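Local coordinates for putative acetoin utilization protein, acetoin dehydrogenase (Thermus thermophilus, PDB 5AWE) that is of unknown function but pairs CBS domains with an ACT domain, a combination that suggests a regulatory, probably ligand-sensing, role, at residues R25-K30 with V47-L52; L99-R104 with I121-V126; A170-A173 with Q179-V182. All coordinates share one frame; numbering follows the deposited sequence.

In the fold
The three contacts follow one another along the chain, each in a different domain. Interaction 1 joins helix 20-30 to helix 49-53 in the first CBS domain, and interaction 2 makes the corresponding join, helix 94-103 to helix 123-133, in the second; their centres lie about 19 Å apart and their nearest atoms about 10 Å. Interaction 3 pairs strands 165-175 and 178-186 in the ACT domain, its centre about 23 Å from that of interaction 2 and about 41 Å from that of interaction 1, across the chain's centre from the latter. Interactions 2 and 3 both touch the third subunit, so the second CBS domain and the ACT domain share a neighbour in the four-chain assembly.

Interaction 1 (R25-K30 with V47-L52); sequences RLLKEK and VTDKDL
In the first CBS domain, a beta-alpha-beta-beta-alpha unit, L27 of helix 20-30 reaches over to D49 and L52 at the start of helix 49-53. The backbones stay well apart, with L27 CA 7.2 Å from D49 CA, and L27 covers the distance. Its CG lies anti to the carbonyl carbon (chi1 -73°), and CD1 is carried to within 3.6 Å of L52 CD2; the two leucines cross at about a right angle, methyl against methyl. The side chains of D49 and L27 run past each other in opposite directions, bringing D49 OD1 to 3.9 Å from L27 CD1. That carboxylate finds its polar partner four residues on, at K53 NZ, with which OD2 makes a salt bridge.

The helix carrying D49 and L52 starts with a capping box. D51 N donates to T48 OG1 at 3.0 Å in a nearly straight bond (171°), and T48 N returns a weak bond to D51 OD1 at 3.3 Å. Strand 34-39 backs the contact through L35, which touches both L27 and V47, while V20 and I24 of helix 20-30 also lie against L52. Between these two segments the contact is van der Waals and apolar: the leucine methyls meet, and D49 OD1 rests beside CB and CD1 of L27, while OD2 is paired with K53.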
loop_
_atom_site.group_PDB
_atom_site.type_symbol
_atom_site.label_atom_id
_atom_site.label_comp_id
_atom_site.label_asym_id
_atom_site.label_seq_id
_atom_site.Cartn_x
_atom_site.Cartn_y
_atom_site.Cartn_z
ATOM N N ARG A 25 4.735 10.001 -10.879
ATOM C CA ARG A 25 3.684 10.958 -11.180
ATOM C C ARG A 25 4.045 11.782 -12.417
ATOM O O ARG A 25 3.179 12.127 -13.223
ATOM C CB ARG A 25 3.456 11.878 -9.975
ATOM C CG ARG A 25 2.993 11.151 -8.707
ATOM C CD ARG A 25 1.682 10.387 -8.926
ATOM N NE ARG A 25 0.746 10.550 -7.814
ATOM C CZ ARG A 25 -0.212 11.475 -7.770
ATOM N NH1 ARG A 25 -1.022 11.554 -6.720
ATOM N NH2 ARG A 25 -0.361 12.325 -8.777
ATOM N N LEU A 26 5.328 12.087 -12.572
ATOM C CA LEU A 26 5.791 12.835 -13.734
ATOM C C LEU A 26 5.509 12.066 -15.028
ATOM O O LEU A 26 5.097 12.650 -16.031
ATOM C CB LEU A 26 7.287 13.125 -13.601
ATOM C CG LEU A 26 7.935 14.043 -14.639
ATOM C CD1 LEU A 26 7.105 15.306 -14.836
ATOM C CD2 LEU A 26 9.335 14.396 -14.168
ATOM N N LEU A 27 5.723 10.754 -15.001
ATOM C CA LEU A 27 5.456 9.911 -16.163
ATOM C C LEU A 27 3.966 9.801 -16.466
ATOM O O LEU A 27 3.568 9.683 -17.625
ATOM C CB LEU A 27 6.032 8.513 -15.941
ATOM C CG LEU A 27 7.553 8.419 -16.036
ATOM C CD1 LEU A 27 8.023 7.129 -15.400
ATOM C CD2 LEU A 27 7.982 8.499 -17.496
ATOM N N LYS A 28 3.142 9.840 -15.423
ATOM C CA LYS A 28 1.697 9.791 -15.602
ATOM C C LYS A 28 1.195 11.028 -16.333
ATOM O O LYS A 28 0.426 10.922 -17.287
ATOM C CB LYS A 28 0.986 9.676 -14.246
ATOM C CG LYS A 28 -0.517 9.923 -14.320
ATOM C CD LYS A 28 -1.308 9.022 -13.378
ATOM C CE LYS A 28 -2.806 9.077 -13.691
ATOM N NZ LYS A 28 -3.631 8.220 -12.783
ATOM N N GLU A 29 1.643 12.196 -15.889
ATOM C CA GLU A 29 1.043 13.453 -16.318
ATOM C C GLU A 29 1.590 13.990 -17.638
ATOM O O GLU A 29 1.086 14.984 -18.165
ATOM C CB GLU A 29 1.204 14.510 -15.222
ATOM C CG GLU A 29 2.637 14.875 -14.897
ATOM C CD GLU A 29 2.740 15.720 -13.639
ATOM O OE1 GLU A 29 3.622 16.607 -13.583
ATOM O OE2 GLU A 29 1.935 15.493 -12.706
ATOM N N LYS A 30 2.615 13.335 -18.174
ATOM C CA LYS A 30 3.211 13.775 -19.431
ATOM C C LYS A 30 3.218 12.690 -20.502
ATOM O O LYS A 30 3.691 12.910 -21.616
ATOM C CB LYS A 30 4.628 14.300 -19.182
ATOM C CG LYS A 30 4.629 15.606 -18.390
ATOM C CD LYS A 30 6.004 16.238 -18.292
ATOM C CE LYS A 30 5.892 17.748 -18.123
ATOM N NZ LYS A 30 7.083 18.338 -17.442
ATOM N N VAL A 47 15.261 4.850 -16.396
ATOM C CA VAL A 47 14.197 4.234 -15.616
ATOM C C VAL A 47 12.909 4.140 -16.423
ATOM O O VAL A 47 12.535 5.086 -17.124
ATOM C CB VAL A 47 13.913 5.039 -14.313
ATOM C CG1 VAL A 47 15.083 4.928 -13.356
ATOM C CG2 VAL A 47 13.670 6.486 -14.649
ATOM N N THR A 48 12.235 2.999 -16.322
ATOM C CA THR A 48 10.892 2.854 -16.872
ATOM C C THR A 48 9.822 2.950 -15.782
ATOM O O THR A 48 10.119 2.891 -14.585
ATOM C CB THR A 48 10.710 1.505 -17.565
ATOM O OG1 THR A 48 10.746 0.465 -16.583
ATOM C CG2 THR A 48 11.811 1.278 -18.596
ATOM N N ASP A 49 8.572 3.090 -16.211
ATOM C CA ASP A 49 7.437 3.083 -15.301
ATOM C C ASP A 49 7.412 1.760 -14.540
ATOM O O ASP A 49 7.133 1.734 -13.338
ATOM C CB ASP A 49 6.137 3.264 -16.091
ATOM C CG ASP A 49 4.957 3.649 -15.206
ATOM O OD1 ASP A 49 4.921 4.797 -14.720
ATOM O OD2 ASP A 49 4.061 2.805 -15.000
ATOM N N LYS A 50 7.712 0.664 -15.233
ATOM C CA LYS A 50 7.817 -0.635 -14.575
ATOM C C LYS A 50 8.862 -0.634 -13.459
ATOM O O LYS A 50 8.545 -0.938 -12.309
ATOM C CB LYS A 50 8.170 -1.722 -15.588
ATOM C CG LYS A 50 6.985 -2.497 -16.128
ATOM C CD LYS A 50 7.407 -3.898 -16.567
ATOM C CE LYS A 50 7.861 -4.736 -15.375
ATOM N NZ LYS A 50 8.445 -6.044 -15.787
ATOM N N ASP A 51 10.106 -0.303 -13.804
ATOM C CA ASP A 51 11.175 -0.165 -12.813
ATOM C C ASP A 51 10.687 0.564 -11.550
ATOM O O ASP A 51 10.919 0.107 -10.432
ATOM C CB ASP A 51 12.361 0.616 -13.401
ATOM C CG ASP A 51 13.122 -0.162 -14.467
ATOM O OD1 ASP A 51 14.003 0.447 -15.114
ATOM O OD2 ASP A 51 12.847 -1.371 -14.660
ATOM N N LEU A 52 10.018 1.699 -11.738
ATOM C CA LEU A 52 9.544 2.498 -10.617
ATOM C C LEU A 52 8.467 1.772 -9.805
ATOM O O LEU A 52 8.521 1.745 -8.579
ATOM C CB LEU A 52 8.988 3.833 -11.121
ATOM C CG LEU A 52 9.905 5.051 -11.287
ATOM C CD1 LEU A 52 11.354 4.728 -10.887
ATOM C CD2 LEU A 52 9.815 5.527 -12.735
#

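Interaction 2 (L99-R104 with I121-V126); sequences LLMEER and ITVTDV
M101, a selenomethionine in this model, comes off helix 94-103 and pushes its tip against V123 and V126, the first and fourth residues of helix 123-133. This is the tight part of the contact. CE sits between two valine methyls, 3.5 Å from V123 CG1 and 3.3 Å from V126 CG2, the latter close for two methyl groups. M101 and V126 meet tip to tip, whereas V123 is crossed at a slant. A chi1 of -65° keeps CG of M101 beside the backbone N, and a bend at chi3 (-46°) turns CE in among the valines. SE lies by the backbone where strand 116-122 gives way to the helix, 3.8 Å from T122 C and 3.6 Å from V123 N.

At this strand-to-helix turn, T122 is the N-cap and its N donates to D125 OD2 at 2.8 Å, reaching the anti side of that oxygen somewhat out of the carboxylate plane. The other carboxylate oxygen of D125, OD1, forms a salt bridge with R128. L127 of the third subunit packs on both M101 and V126, so that subunit adds to the apolar cluster.

The end of helix 94-103 is the solvent side: E103 and, just past the helix, R104 are exposed, and R104 brings NE to 3.5 Å from E103 OE1 in a salt bridge between neighbours. M101, together with V126 packing on L94 and A98, thus helps join the two helices of the beta-alpha-beta-beta-alpha unit characteristic of a CBS domain.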
loop_
_atom_site.group_PDB
_atom_site.type_symbol
_atom_site.label_atom_id
_atom_site.label_comp_id
_atom_site.label_asym_id
_atom_site.label_seq_id
_atom_site.Cartn_x
_atom_site.Cartn_y
_atom_site.Cartn_z
ATOM N N LEU A 99 17.045 -2.693 -34.166
ATOM C CA LEU A 99 17.963 -3.770 -33.838
ATOM C C LEU A 99 18.272 -3.756 -32.355
ATOM O O LEU A 99 18.169 -4.786 -31.689
ATOM C CB LEU A 99 19.253 -3.637 -34.649
ATOM C CG LEU A 99 19.167 -4.169 -36.088
ATOM C CD1 LEU A 99 20.426 -3.805 -36.849
ATOM C CD2 LEU A 99 18.972 -5.683 -36.066
ATOM N N LEU A 100 18.632 -2.586 -31.838
ATOM C CA LEU A 100 18.923 -2.450 -30.418
ATOM C C LEU A 100 17.716 -2.824 -29.561
ATOM O O LEU A 100 17.852 -3.548 -28.572
ATOM C CB LEU A 100 19.364 -1.021 -30.107
ATOM C CG LEU A 100 20.785 -0.680 -30.559
ATOM C CD1 LEU A 100 20.898 0.810 -30.776
ATOM C CD2 LEU A 100 21.800 -1.162 -29.519
HETATM N N MSE A 101 16.532 -2.349 -29.942
HETATM C CA MSE A 101 15.334 -2.614 -29.152
HETATM C C MSE A 101 15.027 -4.106 -29.088
HETATM O O MSE A 101 14.662 -4.618 -28.036
HETATM C CB MSE A 101 14.123 -1.865 -29.727
HETATM C CG MSE A 101 14.235 -0.349 -29.642
HETATM SE SE MSE A 101 12.709 0.544 -30.036
HETATM C CE MSE A 101 12.183 -0.267 -31.486
ATOM N N GLU A 102 15.183 -4.803 -30.211
ATOM C CA GLU A 102 14.799 -6.212 -30.290
ATOM C C GLU A 102 15.838 -7.095 -29.624
ATOM O O GLU A 102 15.504 -8.090 -28.985
ATOM C CB GLU A 102 14.629 -6.646 -31.752
ATOM C CG GLU A 102 13.984 -8.023 -31.926
ATOM C CD GLU A 102 14.971 -9.179 -31.775
ATOM O OE1 GLU A 102 16.194 -8.946 -31.876
ATOM O OE2 GLU A 102 14.521 -10.325 -31.558
ATOM N N GLU A 103 17.103 -6.725 -29.778
ATOM C CA GLU A 103 18.187 -7.493 -29.193
ATOM C C GLU A 103 18.012 -7.534 -27.677
ATOM O O GLU A 103 18.089 -8.599 -27.058
ATOM C CB GLU A 103 19.528 -6.850 -29.550
ATOM C CG GLU A 103 20.742 -7.616 -29.060
ATOM C CD GLU A 103 22.047 -7.046 -29.601
ATOM O OE1 GLU A 103 22.403 -5.904 -29.235
ATOM O OE2 GLU A 103 22.716 -7.743 -30.394
ATOM N N ARG A 104 17.749 -6.370 -27.091
ATOM C CA ARG A 104 17.811 -6.217 -25.647
ATOM C C ARG A 104 16.451 -6.049 -24.988
ATOM O O ARG A 104 16.364 -5.598 -23.851
ATOM C CB ARG A 104 18.718 -5.038 -25.306
ATOM C CG ARG A 104 20.075 -5.156 -25.975
ATOM C CD ARG A 104 21.084 -4.186 -25.407
ATOM N NE ARG A 104 22.134 -3.892 -26.378
ATOM C CZ ARG A 104 23.403 -3.656 -26.063
ATOM N NH1 ARG A 104 24.286 -3.395 -27.019
ATOM N NH2 ARG A 104 23.790 -3.687 -24.792
ATOM N N ILE A 121 13.360 7.652 -28.865
ATOM C CA ILE A 121 12.655 6.897 -29.901
ATOM C C ILE A 121 12.148 5.562 -29.353
ATOM O O ILE A 121 12.882 4.823 -28.681
ATOM C CB ILE A 121 13.566 6.649 -31.137
ATOM C CG1 ILE A 121 12.771 5.943 -32.244
ATOM C CG2 ILE A 121 14.781 5.822 -30.738
ATOM C CD1 ILE A 121 13.485 5.896 -33.602
ATOM N N THR A 122 10.885 5.258 -29.629
ATOM C CA THR A 122 10.258 4.076 -29.050
ATOM C C THR A 122 9.892 3.059 -30.117
ATOM O O THR A 122 10.052 3.311 -31.317
ATOM C CB THR A 122 8.978 4.441 -28.278
ATOM O OG1 THR A 122 7.973 4.872 -29.204
ATOM C CG2 THR A 122 9.259 5.569 -27.282
ATOM N N VAL A 123 9.394 1.911 -29.666
ATOM C CA VAL A 123 8.969 0.846 -30.563
ATOM C C VAL A 123 7.852 1.289 -31.496
ATOM O O VAL A 123 7.830 0.889 -32.657
ATOM C CB VAL A 123 8.510 -0.414 -29.784
ATOM C CG1 VAL A 123 9.715 -1.105 -29.176
ATOM C CG2 VAL A 123 7.522 -0.033 -28.678
ATOM N N THR A 124 6.940 2.129 -31.023
ATOM C CA THR A 124 5.854 2.550 -31.901
ATOM C C THR A 124 6.334 3.588 -32.914
ATOM O O THR A 124 5.725 3.746 -33.971
ATOM C CB THR A 124 4.621 3.108 -31.106
ATOM O OG1 THR A 124 4.942 4.366 -30.504
ATOM C CG2 THR A 124 4.210 2.125 -30.013
ATOM N N ASP A 125 7.429 4.283 -32.605
ATOM C CA ASP A 125 8.022 5.214 -33.568
ATOM C C ASP A 125 8.650 4.413 -34.702
ATOM O O ASP A 125 8.499 4.755 -35.879
ATOM C CB ASP A 125 9.099 6.086 -32.912
ATOM C CG ASP A 125 8.538 7.035 -31.850
ATOM O OD1 ASP A 125 7.465 7.646 -32.070
ATOM O OD2 ASP A 125 9.186 7.168 -30.789
ATOM N N VAL A 126 9.354 3.341 -34.339
ATOM C CA VAL A 126 9.989 2.479 -35.324
ATOM C C VAL A 126 8.910 1.803 -36.160
ATOM O O VAL A 126 9.075 1.595 -37.358
ATOM C CB VAL A 126 10.876 1.405 -34.640
ATOM C CG1 VAL A 126 11.469 0.471 -35.673
ATOM C CG2 VAL A 126 11.996 2.073 -33.863
#

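Interaction 3 (A170-A173 with Q179-V182)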
loop_
_atom_site.group_PDB
_atom_site.type_symbol
_atom_site.label_atom_id
_atom_site.label_comp_id
_atom_site.label_asym_id
_atom_site.label_seq_id
_atom_site.Cartn_x
_atom_site.Cartn_y
_atom_site.Cartn_z
ATOM N N ALA A 170 10.409 -6.986 -49.905
ATOM C CA ALA A 170 11.007 -7.737 -48.805
ATOM C C ALA A 170 11.173 -9.214 -49.163
ATOM O O ALA A 170 10.402 -9.767 -49.973
ATOM C CB ALA A 170 10.162 -7.598 -47.554
ATOM N N THR A 171 12.182 -9.847 -48.558
ATOM C CA THR A 171 12.416 -11.280 -48.750
ATOM C C THR A 171 11.701 -12.089 -47.672
ATOM O O THR A 171 12.149 -12.141 -46.532
ATOM C CB THR A 171 13.927 -11.618 -48.690
ATOM O OG1 THR A 171 14.616 -10.883 -49.704
ATOM C CG2 THR A 171 14.161 -13.111 -48.919
ATOM N N ALA A 172 10.590 -12.722 -48.029
ATOM C CA ALA A 172 9.867 -13.539 -47.058
ATOM C C ALA A 172 10.671 -14.784 -46.710
ATOM O O ALA A 172 10.602 -15.275 -45.582
ATOM C CB ALA A 172 8.503 -13.935 -47.605
ATOM N N ALA A 173 11.437 -15.290 -47.673
ATOM C CA ALA A 173 12.182 -16.523 -47.463
ATOM C C ALA A 173 13.158 -16.840 -48.597
ATOM O O ALA A 173 12.856 -16.619 -49.775
ATOM C CB ALA A 173 11.204 -17.694 -47.274
ATOM N N GLN A 179 13.947 -17.124 -54.485
ATOM C CA GLN A 179 13.841 -16.108 -53.456
ATOM C C GLN A 179 12.381 -15.666 -53.417
ATOM O O GLN A 179 11.827 -15.282 -54.447
ATOM C CB GLN A 179 14.763 -14.940 -53.815
ATOM C CG GLN A 179 14.807 -13.826 -52.800
ATOM C CD GLN A 179 15.596 -12.641 -53.307
ATOM O OE1 GLN A 179 16.085 -12.650 -54.441
ATOM N NE2 GLN A 179 15.726 -11.611 -52.474
ATOM N N ARG A 180 11.752 -15.742 -52.244
ATOM C CA ARG A 180 10.340 -15.367 -52.121
ATOM C C ARG A 180 10.139 -13.927 -51.655
ATOM O O ARG A 180 10.443 -13.580 -50.511
ATOM C CB ARG A 180 9.605 -16.307 -51.164
ATOM C CG ARG A 180 8.197 -15.813 -50.810
ATOM C CD ARG A 180 7.321 -16.941 -50.339
ATOM N NE ARG A 180 7.226 -17.989 -51.348
ATOM C CZ ARG A 180 6.619 -19.155 -51.154
ATOM N NH1 ARG A 180 6.049 -19.420 -49.983
ATOM N NH2 ARG A 180 6.585 -20.058 -52.128
ATOM N N LEU A 181 9.605 -13.101 -52.551
ATOM C CA LEU A 181 9.504 -11.669 -52.308
ATOM C C LEU A 181 8.089 -11.263 -51.920
ATOM O O LEU A 181 7.109 -11.739 -52.500
ATOM C CB LEU A 181 9.932 -10.891 -53.563
ATOM C CG LEU A 181 11.295 -11.274 -54.147
ATOM C CD1 LEU A 181 11.528 -10.516 -55.445
ATOM C CD2 LEU A 181 12.400 -10.977 -53.128
ATOM N N VAL A 182 7.988 -10.377 -50.938
ATOM C CA VAL A 182 6.740 -9.671 -50.701
ATOM C C VAL A 182 6.921 -8.269 -51.262
ATOM O O VAL A 182 7.820 -7.522 -50.854
ATOM C CB VAL A 182 6.384 -9.629 -49.179
ATOM C CG1 VAL A 182 5.104 -8.842 -48.951
ATOM C CG2 VAL A 182 6.198 -11.047 -48.657
#
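The side chains of T171 and Q179 meet on a beta hairpin of the ACT domain. Strand 165-175, outermost in this chain's sheet, runs antiparallel to 178-186, and the backbone of T171 hydrogen-bonds to the third subunit. A170 and V182 form a hydrogen-bonded pair, with V182 N to A170 O at 2.7 Å; T171 and L181 follow as a non-hydrogen-bonded one. Next comes a classic beta bulge, A172 and A173 both facing R180. The carbonyl oxygen of R180, O, takes A172 N at 2.6 Å in a bond bent to 135° at the hydrogen, and a weak one from A173 N; R180 N donates to A173 O at 2.8 Å. The bulge also sets A172 CB against R180 CG, 3.7 Å away, while the guanidinium end of R180 reaches D146 in a salt bridge.

The side chain of Q179 can be followed outward. From CB it goes to CG anti to the backbone N (chi1 -177°), and CG then lies 4.0 Å from T171 CG2. The extended chain carries CD to 4.1 Å from T171 OG1, and at the tip NE2 donates to that hydroxyl, the two side chains crossing at about a right angle. NE2 also bonds I166 O of the third subunit, and T171 OG1 bonds V167 O of that subunit. With an alanine in place of T171, Q179 NE2 would probably lose its acceptor within the hairpin, and V167 O of the third subunit its hydroxyl partner. The bond from Q179 NE2 to T171 OG1 is 3.1 Å long, with OG1 only 4° out of the amide plane.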